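Local coordinates for protein putative glucoamylase (Bacteroides uniformis, PDB 4GL3) that is a putative glucoamylase, probably a glycoside hydrolase that cleaves glucose units from glucan chains with an alpha-helical toroid of the six-hairpin clan, at residues Lys191-Gly203 against Leu249-Pro261. Numbering follows the deposited sequence.
Sequences KGHNECHIVYILG and LFFTHYSYMGLDP
The phenyl ring of F251 lies under the backbone of N194, whose CA stands over one ring face, 3.9 Å from the centroid and 14° off its normal, a CH-pi contact. In this alpha-helical toroid of the six-hairpin clan, a loop running into helix 197-205 meets the irregular segment 249-261, an example of polar groups and water joining two segments. E195 lies against both phenylalanines: its CB rests 3.6 Å from CE2 of F250, while its carboxylate plane is nearly parallel to the F251 ring (16°) but displaced from it, OE1 lying 3.3 Å from CE1 of F251. The bend at chi2 (-90°) brings OE2 to the edge of F250, the carboxylate steeply turned against that ring; OE2 also makes a weak hydrogen bond to a bound Tris molecule, probably from the crystallisation liquor, which may mark a pocket. Farther along, S255 OG links E195 O to the backbone of I198 in helix 197-205, donating to E195 O at 2.6 Å from above the carbonyl plane and accepting from I198 N at 3.1 Å. Beyond it, I198 and I201 pack on L259. H197 meets Y256 edge to edge, ND1 and OH sharing a hydrogen bond of 2.8 Å, while Y216 takes NE2 on the same ring; two bonds thus fix the rotation of the imidazole. Water completes the seam: one molecule donates to both E195 O and F251 O and accepts from S255 N, and another joins F251 O to H193, in the imidazole plane, 2.8 Å from NE2 of H193.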
ATOM      1  N   LYS A 191      -4.259 -11.155 -11.550  1.00 21.09           N
ATOM      2  CA  LYS A 191      -5.631 -11.655 -11.497  1.00 25.66           C
ATOM      3  C   LYS A 191      -6.228 -11.232 -10.156  1.00 24.00           C
ATOM      4  O   LYS A 191      -5.531 -11.219  -9.154  1.00 23.52           O
ATOM      5  CB  LYS A 191      -5.655 -13.181 -11.554  1.00 33.34           C
ATOM      6  CG  LYS A 191      -5.056 -13.789 -12.788  1.00 34.22           C
ATOM      7  CD  LYS A 191      -5.765 -13.462 -14.108  1.00 38.03           C
ATOM      8  CE  LYS A 191      -6.995 -14.271 -14.369  1.00 33.98           C
ATOM      9  NZ  LYS A 191      -7.686 -13.898 -15.659  1.00 25.56           N
ATOM     10  N   GLY A 192      -7.484 -10.824 -10.165  1.00 24.76           N
ATOM     11  CA  GLY A 192      -8.157 -10.331  -8.938  1.00 27.57           C
ATOM     12  C   GLY A 192      -8.687 -11.443  -8.052  1.00 26.18           C
ATOM     13  O   GLY A 192      -8.735 -12.573  -8.484  1.00 27.02           O
ATOM     14  N   HIS A 193      -9.126 -11.160  -6.820  1.00 29.75           N
ATOM     15  CA  HIS A 193      -9.087  -9.833  -6.186  1.00 27.30           C
ATOM     16  C   HIS A 193      -8.027  -9.878  -5.089  1.00 27.06           C
ATOM     17  O   HIS A 193      -8.216 -10.523  -4.056  1.00 27.83           O
ATOM     18  CB  HIS A 193     -10.430  -9.414  -5.567  1.00 31.29           C
ATOM     19  CG  HIS A 193     -10.384  -8.044  -4.960  1.00 27.10           C
ATOM     20  ND1 HIS A 193     -10.590  -6.898  -5.698  1.00 29.91           N
ATOM     21  CD2 HIS A 193     -10.072  -7.635  -3.706  1.00 30.09           C
ATOM     22  CE1 HIS A 193     -10.411  -5.843  -4.924  1.00 32.65           C
ATOM     23  NE2 HIS A 193     -10.121  -6.263  -3.703  1.00 31.16           N
ATOM     24  N   ASN A 194      -6.906  -9.232  -5.360  1.00 25.49           N
ATOM     25  CA  ASN A 194      -5.782  -9.145  -4.430  1.00 28.85           C
ATOM     26  C   ASN A 194      -5.396  -7.686  -4.209  1.00 25.08           C
ATOM     27  O   ASN A 194      -6.257  -6.817  -4.292  1.00 31.02           O
ATOM     28  CB  ASN A 194      -4.617 -10.029  -4.903  1.00 24.83           C
ATOM     29  CG  ASN A 194      -4.037  -9.606  -6.232  1.00 31.05           C
ATOM     30  OD1 ASN A 194      -4.342  -8.550  -6.759  1.00 26.88           O
ATOM     31  ND2 ASN A 194      -3.217 -10.472  -6.801  1.00 31.28           N
ATOM     32  N   GLU A 195      -4.123  -7.406  -3.919  1.00 26.04           N
ATOM     33  CA  GLU A 195      -3.676  -6.044  -3.651  1.00 25.06           C
ATOM     34  C   GLU A 195      -3.472  -5.199  -4.887  1.00 29.91           C
ATOM     35  O   GLU A 195      -3.196  -4.012  -4.736  1.00 24.34           O
ATOM     36  CB  GLU A 195      -2.350  -6.053  -2.842  1.00 27.63           C
ATOM     37  CG  GLU A 195      -1.092  -6.432  -3.664  1.00 24.87           C
ATOM     38  CD  GLU A 195      -0.765  -7.922  -3.685  1.00 29.43           C
ATOM     39  OE1 GLU A 195      -1.690  -8.750  -3.762  1.00 32.81           O
ATOM     40  OE2 GLU A 195       0.444  -8.257  -3.676  1.00 27.56           O
ATOM     41  N   CYS A 196      -3.589  -5.767  -6.100  1.00 23.13           N
ATOM     42  CA  CYS A 196      -3.141  -5.056  -7.309  1.00 25.23           C
ATOM     43  C   CYS A 196      -4.213  -4.302  -8.105  1.00 24.47           C
ATOM     44  O   CYS A 196      -3.996  -3.997  -9.260  1.00 23.95           O
ATOM     45  CB  CYS A 196      -2.532  -6.101  -8.234  1.00 23.55           C
ATOM     46  SG  CYS A 196      -1.217  -7.066  -7.509  1.00 24.68           S
ATOM     47  N   HIS A 197      -5.384  -4.057  -7.531  1.00 19.79           N
ATOM     48  CA  HIS A 197      -6.494  -3.416  -8.259  1.00 23.31           C
ATOM     49  C   HIS A 197      -6.063  -2.128  -9.001  1.00 23.89           C
ATOM     50  O   HIS A 197      -6.465  -1.853 -10.176  1.00 22.32           O
ATOM     51  CB  HIS A 197      -7.629  -3.119  -7.259  1.00 23.66           C
ATOM     52  CG  HIS A 197      -8.969  -2.886  -7.877  1.00 24.87           C
ATOM     53  ND1 HIS A 197     -10.043  -2.442  -7.135  1.00 28.83           N
ATOM     54  CD2 HIS A 197      -9.423  -3.051  -9.145  1.00 23.71           C
ATOM     55  CE1 HIS A 197     -11.105  -2.349  -7.923  1.00 30.06           C
ATOM     56  NE2 HIS A 197     -10.762  -2.733  -9.141  1.00 27.55           N
ATOM     57  N   ILE A 198      -5.223  -1.361  -8.315  1.00 23.56           N
ATOM     58  CA  ILE A 198      -4.805  -0.039  -8.768  1.00 25.76           C
ATOM     59  C   ILE A 198      -4.008  -0.096 -10.070  1.00 21.57           C
ATOM     60  O   ILE A 198      -3.967   0.897 -10.832  1.00 22.15           O
ATOM     61  CB  ILE A 198      -3.981   0.711  -7.660  1.00 29.72           C
ATOM     62  CG1 ILE A 198      -3.868   2.196  -7.949  1.00 35.48           C
ATOM     63  CG2 ILE A 198      -2.567   0.165  -7.523  1.00 22.00           C
ATOM     64  CD1 ILE A 198      -5.085   2.969  -7.607  1.00 36.98           C
ATOM     65  N   VAL A 199      -3.357  -1.228 -10.330  1.00 22.56           N
ATOM     66  CA  VAL A 199      -2.660  -1.385 -11.577  1.00 22.84           C
ATOM     67  C   VAL A 199      -3.605  -1.256 -12.781  1.00 21.83           C
ATOM     68  O   VAL A 199      -3.260  -0.614 -13.780  1.00 23.67           O
ATOM     69  CB  VAL A 199      -1.889  -2.745 -11.645  1.00 24.23           C
ATOM     70  CG1 VAL A 199      -1.083  -2.823 -12.950  1.00 21.78           C
ATOM     71  CG2 VAL A 199      -0.985  -2.890 -10.413  1.00 19.89           C
ATOM     72  N   TYR A 200      -4.785  -1.873 -12.690  1.00 23.32           N
ATOM     73  CA  TYR A 200      -5.774  -1.799 -13.771  1.00 23.58           C
ATOM     74  C   TYR A 200      -6.418  -0.429 -13.853  1.00 23.73           C
ATOM     75  O   TYR A 200      -6.643   0.070 -14.962  1.00 21.95           O
ATOM     76  CB  TYR A 200      -6.853  -2.871 -13.622  1.00 21.52           C
ATOM     77  CG  TYR A 200      -6.347  -4.241 -14.022  1.00 23.23           C
ATOM     78  CD1 TYR A 200      -5.629  -5.051 -13.117  1.00 20.64           C
ATOM     79  CD2 TYR A 200      -6.519  -4.719 -15.322  1.00 23.08           C
ATOM     80  CE1 TYR A 200      -5.115  -6.294 -13.506  1.00 23.57           C
ATOM     81  CE2 TYR A 200      -6.005  -5.961 -15.709  1.00 22.29           C
ATOM     82  CZ  TYR A 200      -5.306  -6.745 -14.818  1.00 23.69           C
ATOM     83  OH  TYR A 200      -4.818  -8.001 -15.231  1.00 21.72           O
ATOM     84  N   ILE A 201      -6.693   0.192 -12.696  1.00 23.23           N
ATOM     85  CA  ILE A 201      -7.261   1.549 -12.686  1.00 22.53           C
ATOM     86  C   ILE A 201      -6.286   2.552 -13.332  1.00 21.70           C
ATOM     87  O   ILE A 201      -6.700   3.332 -14.162  1.00 23.70           O
ATOM     88  CB  ILE A 201      -7.612   2.054 -11.251  1.00 25.31           C
ATOM     89  CG1 ILE A 201      -8.542   1.108 -10.475  1.00 30.77           C
ATOM     90  CG2 ILE A 201      -8.145   3.480 -11.268  1.00 23.95           C
ATOM     91  CD1 ILE A 201      -9.667   0.583 -11.239  1.00 30.24           C
ATOM     92  N   LEU A 202      -4.995   2.512 -12.963  1.00 23.35           N
ATOM     93  CA  LEU A 202      -4.014   3.416 -13.577  1.00 24.73           C
ATOM     94  C   LEU A 202      -3.843   3.091 -15.069  1.00 23.94           C
ATOM     95  O   LEU A 202      -3.777   3.999 -15.922  1.00 24.14           O
ATOM     96  CB  LEU A 202      -2.669   3.365 -12.856  1.00 25.38           C
ATOM     97  CG  LEU A 202      -2.649   3.901 -11.395  1.00 25.87           C
ATOM     98  CD1 LEU A 202      -1.305   3.703 -10.700  1.00 23.28           C
ATOM     99  CD2 LEU A 202      -3.057   5.357 -11.386  1.00 25.96           C
ATOM    100  N   GLY A 203      -3.776   1.812 -15.398  1.00 24.34           N
ATOM    101  CA  GLY A 203      -3.721   1.403 -16.829  1.00 22.72           C
ATOM    102  C   GLY A 203      -4.872   2.001 -17.630  1.00 23.89           C
ATOM    103  O   GLY A 203      -4.692   2.438 -18.759  1.00 23.60           O
ATOM    104  N   LEU A 249      -4.815  -9.249   5.161  1.00 28.04           N
ATOM    105  CA  LEU A 249      -5.638  -8.014   5.271  1.00 26.71           C
ATOM    106  C   LEU A 249      -5.057  -6.839   4.478  1.00 28.53           C
ATOM    107  O   LEU A 249      -5.806  -5.922   4.135  1.00 27.27           O
ATOM    108  CB  LEU A 249      -5.973  -7.646   6.734  1.00 27.95           C
ATOM    109  CG  LEU A 249      -7.145  -6.672   6.966  1.00 31.25           C
ATOM    110  CD1 LEU A 249      -8.446  -7.037   6.209  1.00 27.11           C
ATOM    111  CD2 LEU A 249      -7.400  -6.550   8.454  1.00 30.22           C
ATOM    112  N   PHE A 250      -3.757  -6.870   4.133  1.00 25.56           N
ATOM    113  CA  PHE A 250      -3.200  -5.760   3.353  1.00 25.46           C
ATOM    114  C   PHE A 250      -3.827  -5.605   1.953  1.00 25.78           C
ATOM    115  O   PHE A 250      -3.640  -4.571   1.314  1.00 23.44           O
ATOM    116  CB  PHE A 250      -1.656  -5.810   3.240  1.00 27.80           C
ATOM    117  CG  PHE A 250      -1.132  -6.718   2.118  1.00 25.52           C
ATOM    118  CD1 PHE A 250      -0.976  -8.091   2.337  1.00 28.51           C
ATOM    119  CD2 PHE A 250      -0.804  -6.203   0.871  1.00 26.00           C
ATOM    120  CE1 PHE A 250      -0.462  -8.935   1.339  1.00 28.71           C
ATOM    121  CE2 PHE A 250      -0.272  -7.044  -0.134  1.00 25.69           C
ATOM    122  CZ  PHE A 250      -0.126  -8.402   0.097  1.00 24.04           C
ATOM    123  N   PHE A 251      -4.537  -6.625   1.464  1.00 23.29           N
ATOM    124  CA  PHE A 251      -5.286  -6.474   0.232  1.00 27.11           C
ATOM    125  C   PHE A 251      -6.302  -5.287   0.306  1.00 28.92           C
ATOM    126  O   PHE A 251      -6.640  -4.725  -0.722  1.00 27.66           O
ATOM    127  CB  PHE A 251      -6.059  -7.752  -0.132  1.00 28.56           C
ATOM    128  CG  PHE A 251      -5.204  -8.961  -0.546  1.00 28.77           C
ATOM    129  CD1 PHE A 251      -3.823  -8.904  -0.655  1.00 26.53           C
ATOM    130  CD2 PHE A 251      -5.844 -10.185  -0.823  1.00 27.21           C
ATOM    131  CE1 PHE A 251      -3.092 -10.022  -1.052  1.00 23.49           C
ATOM    132  CE2 PHE A 251      -5.130 -11.295  -1.209  1.00 30.15           C
ATOM    133  CZ  PHE A 251      -3.749 -11.202  -1.358  1.00 27.41           C
ATOM    134  N   THR A 252      -6.752  -4.906   1.507  1.00 26.75           N
ATOM    135  CA  THR A 252      -7.678  -3.742   1.678  1.00 26.36           C
ATOM    136  C   THR A 252      -6.938  -2.416   1.868  1.00 26.18           C
ATOM    137  O   THR A 252      -7.575  -1.383   2.081  1.00 27.37           O
ATOM    138  CB  THR A 252      -8.629  -3.956   2.870  1.00 28.82           C
ATOM    139  OG1 THR A 252      -7.879  -3.871   4.099  1.00 26.67           O
ATOM    140  CG2 THR A 252      -9.330  -5.319   2.727  1.00 28.72           C
ATOM    141  N   HIS A 253      -5.598  -2.440   1.769  1.00 23.20           N
ATOM    142  CA  HIS A 253      -4.785  -1.273   2.025  1.00 25.51           C
ATOM    143  C   HIS A 253      -4.051  -0.719   0.791  1.00 28.12           C
ATOM    144  O   HIS A 253      -4.112   0.448   0.536  1.00 27.49           O
ATOM    145  CB  HIS A 253      -3.730  -1.534   3.124  1.00 25.79           C
ATOM    146  CG  HIS A 253      -4.301  -2.062   4.384  1.00 28.33           C
ATOM    147  ND1 HIS A 253      -3.587  -2.893   5.216  1.00 26.66           N
ATOM    148  CD2 HIS A 253      -5.546  -1.958   4.909  1.00 27.87           C
ATOM    149  CE1 HIS A 253      -4.369  -3.255   6.226  1.00 34.50           C
ATOM    150  NE2 HIS A 253      -5.556  -2.688   6.074  1.00 28.41           N
ATOM    151  N   TYR A 254      -3.280  -1.522   0.076  1.00 24.13           N
ATOM    152  CA  TYR A 254      -2.284  -0.908  -0.833  1.00 23.23           C
ATOM    153  C   TYR A 254      -2.856  -0.080  -2.017  1.00 24.70           C
ATOM    154  O   TYR A 254      -2.315   0.962  -2.355  1.00 23.94           O
ATOM    155  CB  TYR A 254      -1.273  -1.943  -1.368  1.00 26.06           C
ATOM    156  CG  TYR A 254      -0.309  -2.578  -0.403  1.00 22.18           C
ATOM    157  CD1 TYR A 254      -0.325  -2.292   0.950  1.00 25.81           C
ATOM    158  CD2 TYR A 254       0.642  -3.494  -0.868  1.00 25.16           C
ATOM    159  CE1 TYR A 254       0.553  -2.922   1.827  1.00 23.75           C
ATOM    160  CE2 TYR A 254       1.519  -4.113  -0.014  1.00 26.73           C
ATOM    161  CZ  TYR A 254       1.483  -3.824   1.342  1.00 25.35           C
ATOM    162  OH  TYR A 254       2.349  -4.472   2.226  1.00 23.28           O
ATOM    163  N   SER A 255      -3.900  -0.580  -2.656  1.00 23.76           N
ATOM    164  CA  SER A 255      -4.581   0.116  -3.747  1.00 26.17           C
ATOM    165  C   SER A 255      -5.557   1.188  -3.251  1.00 28.08           C
ATOM    166  O   SER A 255      -5.969   2.017  -4.055  1.00 30.53           O
ATOM    167  CB  SER A 255      -5.355  -0.901  -4.660  1.00 27.09           C
ATOM    168  OG  SER A 255      -4.485  -1.791  -5.369  1.00 23.24           O
ATOM    169  N   TYR A 256      -5.867   1.203  -1.944  1.00 24.13           N
ATOM    170  CA  TYR A 256      -6.941   2.035  -1.357  1.00 27.02           C
ATOM    171  C   TYR A 256      -6.396   3.116  -0.422  1.00 26.95           C
ATOM    172  O   TYR A 256      -7.055   3.654   0.486  1.00 30.55           O
ATOM    173  CB  TYR A 256      -7.978   1.142  -0.673  1.00 26.56           C
ATOM    174  CG  TYR A 256      -8.400   0.072  -1.635  1.00 26.79           C
ATOM    175  CD1 TYR A 256      -9.189   0.386  -2.750  1.00 27.92           C
ATOM    176  CD2 TYR A 256      -7.939  -1.234  -1.506  1.00 27.14           C
ATOM    177  CE1 TYR A 256      -9.558  -0.585  -3.677  1.00 29.31           C
ATOM    178  CE2 TYR A 256      -8.282  -2.212  -2.432  1.00 30.39           C
ATOM    179  CZ  TYR A 256      -9.069  -1.883  -3.527  1.00 33.93           C
ATOM    180  OH  TYR A 256      -9.394  -2.849  -4.447  1.00 28.92           O
HETATM  181  N   MSE A 257      -5.163   3.442  -0.682  1.00 29.56           N
HETATM  182  CA  MSE A 257      -4.470   4.543  -0.039  0.50 33.88           C
HETATM  183  C   MSE A 257      -4.887   5.855  -0.720  1.00 31.31           C
HETATM  184  O   MSE A 257      -5.225   6.848  -0.074  1.00 27.55           O
HETATM  185  CB  MSE A 257      -2.966   4.306  -0.193  0.50 33.90           C
HETATM  186  CG  MSE A 257      -2.254   4.578   1.028  0.50 47.99           C
HETATM  187 SE   MSE A 257      -1.794   3.036   2.100  0.38 30.64          SE
HETATM  188  CE  MSE A 257       0.021   3.801   2.321  0.50 28.45           C
ATOM    189  N   GLY A 258      -4.891   5.834  -2.058  1.00 29.45           N
ATOM    190  CA  GLY A 258      -5.419   6.976  -2.855  1.00 31.42           C
ATOM    191  C   GLY A 258      -6.837   6.754  -3.388  1.00 27.55           C
ATOM    192  O   GLY A 258      -7.686   7.655  -3.383  1.00 31.08           O
ATOM    193  N   LEU A 259      -7.089   5.550  -3.870  1.00 29.85           N
ATOM    194  CA  LEU A 259      -8.406   5.153  -4.344  1.00 31.86           C
ATOM    195  C   LEU A 259      -9.334   4.990  -3.116  1.00 30.66           C
ATOM    196  O   LEU A 259      -9.139   4.100  -2.271  1.00 35.44           O
ATOM    197  CB  LEU A 259      -8.264   3.857  -5.143  1.00 25.88           C
ATOM    198  CG  LEU A 259      -9.421   3.273  -5.894  1.00 34.51           C
ATOM    199  CD1 LEU A 259      -9.859   4.232  -6.985  1.00 35.91           C
ATOM    200  CD2 LEU A 259      -8.996   1.937  -6.527  1.00 35.71           C
ATOM    201  N   ASP A 260     -10.301   5.890  -3.001  1.00 31.84           N
ATOM    202  CA  ASP A 260     -11.264   5.874  -1.921  1.00 27.11           C
ATOM    203  C   ASP A 260     -12.359   4.836  -2.219  1.00 29.68           C
ATOM    204  O   ASP A 260     -13.170   5.028  -3.126  1.00 30.53           O
ATOM    205  CB  ASP A 260     -11.882   7.289  -1.776  1.00 32.07           C
ATOM    206  CG  ASP A 260     -12.726   7.477  -0.514  1.00 32.73           C
ATOM    207  OD1 ASP A 260     -13.094   6.498   0.167  1.00 30.66           O
ATOM    208  OD2 ASP A 260     -13.039   8.656  -0.217  1.00 33.14           O
ATOM    209  N   PRO A 261     -12.442   3.765  -1.408  1.00 29.48           N
ATOM    210  CA  PRO A 261     -13.491   2.754  -1.616  1.00 31.95           C
ATOM    211  C   PRO A 261     -14.874   3.121  -1.136  1.00 32.88           C
ATOM    212  O   PRO A 261     -15.830   2.389  -1.472  1.00 32.25           O
ATOM    213  CB  PRO A 261     -12.982   1.548  -0.823  1.00 32.54           C
ATOM    214  CG  PRO A 261     -12.238   2.158   0.299  1.00 32.73           C
ATOM    215  CD  PRO A 261     -11.638   3.465  -0.214  1.00 30.79           C
TER
HETATM  216  O   HOH W   1      -9.483  -5.305  -1.187  1.00 30.16           O
HETATM  217  O   HOH W   2      -6.442  -4.232  -4.528  1.00 26.93           O
HETATM  218  O   HOH W   3      -4.886  -3.270  -2.194  1.00 25.69           O